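Local coordinates for genome polyprotein (Chicken sicinivirus JSY, PDB 6QWT) that is the 3D polymerase segment of a picornaviral polyprotein and probably copies viral RNA as an RNA-dependent RNA polymerase, at residues 65-70 with 350-355. Numbering follows the deposited sequence.
Sequences EPWPSL and ADFYHS
Trp67 and Phe352 span the gap between two backbones that stay well apart, the CA atoms of Trp67 and Ser355 being 10.3 Å from each other: an irregular loop at 65-70, running into helix 70-81, meets residues 350-355 of helix 346-356 through side chains alone. Phe352 reaches out from its helix with CG anti to the backbone N (chi1 166°), which sends the ring outward to end at the indole. The two rings form an offset edge-to-face pair: the edge of Phe352 is directed toward the face of the five-membered ring of Trp67, the centroids lie 5.6 Å apart and the planes make 66°. The closest approach is Phe352 CZ to Trp67 CD1, 3.7 Å, with CD1 near the plane of the phenyl ring. CZ also meets Ser69, whose OG sits 3.8 Å from it, so the outer end of the phenyl ring touches both loop residues. Leu70 CD2 lies over one face of the Trp67 indole, 3.8 Å above its plane and offset toward the rim.

In the right-hand fold of this polymerase, helix 346-356 lies in the palm between two strands of its antiparallel sheet, 335-340 and 360-362, and Tyr353 OH hydrogen-bonds to Tyr234 OH on a third. Helix 298-316 joins the two sides: Trp67 NE1 is hydrogen-bonded to Ser314 OG and Ser69 OG to Ser314 O, while Phe352 packs on Ser314 and Ala315. These bonds satisfy the indole N-H and the hydroxyl of Ser69 in a buried setting, and the bond from NE1 probably helps hold the rotation of the indole. On the helix side, Ser355 OG donates a hydrogen bond back to Phe352 O, 3.2 Å away.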
loop_
_atom_site.group_PDB
_atom_site.type_symbol
_atom_site.label_atom_id
_atom_site.label_comp_id
_atom_site.label_asym_id
_atom_site.label_seq_id
_atom_site.Cartn_x
_atom_site.Cartn_y
_atom_site.Cartn_z
ATOM N N GLU A 65 15.092 13.188 -15.980
ATOM C CA GLU A 65 16.337 12.577 -16.405
ATOM C C GLU A 65 16.926 11.718 -15.295
ATOM O O GLU A 65 16.847 12.087 -14.117
ATOM C CB GLU A 65 17.355 13.644 -16.822
ATOM C CG GLU A 65 16.803 14.648 -17.825
ATOM C CD GLU A 65 16.372 13.996 -19.126
ATOM O OE1 GLU A 65 16.977 12.969 -19.510
ATOM O OE2 GLU A 65 15.424 14.508 -19.761
ATOM N N PRO A 66 17.519 10.577 -15.633
ATOM C CA PRO A 66 18.063 9.701 -14.590
ATOM C C PRO A 66 19.316 10.290 -13.963
ATOM O O PRO A 66 20.157 10.879 -14.645
ATOM C CB PRO A 66 18.374 8.405 -15.347
ATOM C CG PRO A 66 18.628 8.849 -16.747
ATOM C CD PRO A 66 17.704 10.016 -16.983
ATOM N N TRP A 67 19.429 10.130 -12.647
ATOM C CA TRP A 67 20.671 10.470 -11.979
ATOM C C TRP A 67 21.703 9.371 -12.239
ATOM O O TRP A 67 21.342 8.249 -12.602
ATOM C CB TRP A 67 20.436 10.685 -10.484
ATOM C CG TRP A 67 19.531 9.704 -9.802
ATOM C CD1 TRP A 67 19.908 8.620 -9.056
ATOM C CD2 TRP A 67 18.099 9.739 -9.758
ATOM N NE1 TRP A 67 18.799 7.971 -8.567
ATOM C CE2 TRP A 67 17.676 8.637 -8.984
ATOM C CE3 TRP A 67 17.132 10.588 -10.307
ATOM C CZ2 TRP A 67 16.329 8.365 -8.747
ATOM C CZ3 TRP A 67 15.796 10.314 -10.071
ATOM C CH2 TRP A 67 15.408 9.215 -9.298
ATOM N N PRO A 68 22.999 9.681 -12.089
ATOM C CA PRO A 68 24.042 8.756 -12.574
ATOM C C PRO A 68 23.917 7.316 -12.100
ATOM O O PRO A 68 24.293 6.403 -12.844
ATOM C CB PRO A 68 25.332 9.402 -12.052
ATOM C CG PRO A 68 25.030 10.848 -12.061
ATOM C CD PRO A 68 23.580 10.966 -11.658
ATOM N N SER A 69 23.407 7.078 -10.894
ATOM C CA SER A 69 23.306 5.730 -10.355
ATOM C C SER A 69 21.950 5.082 -10.601
ATOM O O SER A 69 21.740 3.942 -10.176
ATOM C CB SER A 69 23.606 5.739 -8.852
ATOM O OG SER A 69 22.603 6.435 -8.130
ATOM N N LEU A 70 21.029 5.769 -11.289
ATOM C CA LEU A 70 19.671 5.249 -11.432
ATOM C C LEU A 70 19.621 4.063 -12.391
ATOM O O LEU A 70 19.091 2.998 -12.045
ATOM C CB LEU A 70 18.723 6.359 -11.895
ATOM C CG LEU A 70 17.271 5.912 -12.100
ATOM C CD1 LEU A 70 16.733 5.204 -10.856
ATOM C CD2 LEU A 70 16.383 7.090 -12.476
ATOM N N ALA A 350 19.389 9.171 3.238
ATOM C CA ALA A 350 18.639 10.420 3.338
ATOM C C ALA A 350 19.381 11.569 2.668
ATOM O O ALA A 350 18.775 12.376 1.953
ATOM C CB ALA A 350 18.362 10.748 4.806
ATOM N N ASP A 351 20.697 11.656 2.883
ATOM C CA ASP A 351 21.472 12.754 2.310
ATOM C C ASP A 351 21.569 12.631 0.794
ATOM O O ASP A 351 21.512 13.640 0.080
ATOM C CB ASP A 351 22.863 12.804 2.942
ATOM C CG ASP A 351 22.824 13.157 4.423
ATOM O OD1 ASP A 351 23.639 12.602 5.190
ATOM O OD2 ASP A 351 21.976 13.986 4.819
ATOM N N PHE A 352 21.719 11.408 0.277
ATOM C CA PHE A 352 21.724 11.227 -1.171
ATOM C C PHE A 352 20.385 11.620 -1.780
ATOM O O PHE A 352 20.339 12.263 -2.836
ATOM C CB PHE A 352 22.058 9.780 -1.539
ATOM C CG PHE A 352 21.761 9.450 -2.977
ATOM C CD1 PHE A 352 22.688 9.734 -3.968
ATOM C CD2 PHE A 352 20.547 8.888 -3.341
ATOM C CE1 PHE A 352 22.416 9.448 -5.293
ATOM C CE2 PHE A 352 20.267 8.601 -4.665
ATOM C CZ PHE A 352 21.201 8.882 -5.643
ATOM N N TYR A 353 19.284 11.222 -1.138
ATOM C CA TYR A 353 17.958 11.564 -1.640
ATOM C C TYR A 353 17.766 13.075 -1.709
ATOM O O TYR A 353 17.167 13.588 -2.660
ATOM C CB TYR A 353 16.881 10.932 -0.755
ATOM C CG TYR A 353 16.514 9.510 -1.121
ATOM C CD1 TYR A 353 15.728 8.739 -0.273
ATOM C CD2 TYR A 353 16.948 8.937 -2.311
ATOM C CE1 TYR A 353 15.381 7.437 -0.598
ATOM C CE2 TYR A 353 16.609 7.634 -2.645
ATOM C CZ TYR A 353 15.824 6.889 -1.784
ATOM O OH TYR A 353 15.477 5.594 -2.103
ATOM N N HIS A 354 18.268 13.802 -0.705
ATOM C CA HIS A 354 18.095 15.252 -0.682
ATOM C C HIS A 354 18.820 15.927 -1.837
ATOM O O HIS A 354 18.352 16.949 -2.349
ATOM C CB HIS A 354 18.593 15.822 0.646
ATOM C CG HIS A 354 17.795 15.385 1.834
ATOM N ND1 HIS A 354 18.356 15.198 3.079
ATOM C CD2 HIS A 354 16.477 15.101 1.968
ATOM C CE1 HIS A 354 17.420 14.814 3.929
ATOM N NE2 HIS A 354 16.271 14.747 3.280
ATOM N N SER A 355 19.955 15.373 -2.264
ATOM C CA SER A 355 20.780 16.033 -3.265
ATOM C C SER A 355 20.456 15.621 -4.696
ATOM O O SER A 355 20.818 16.349 -5.627
ATOM C CB SER A 355 22.261 15.764 -2.982
ATOM O OG SER A 355 22.611 14.439 -3.337
#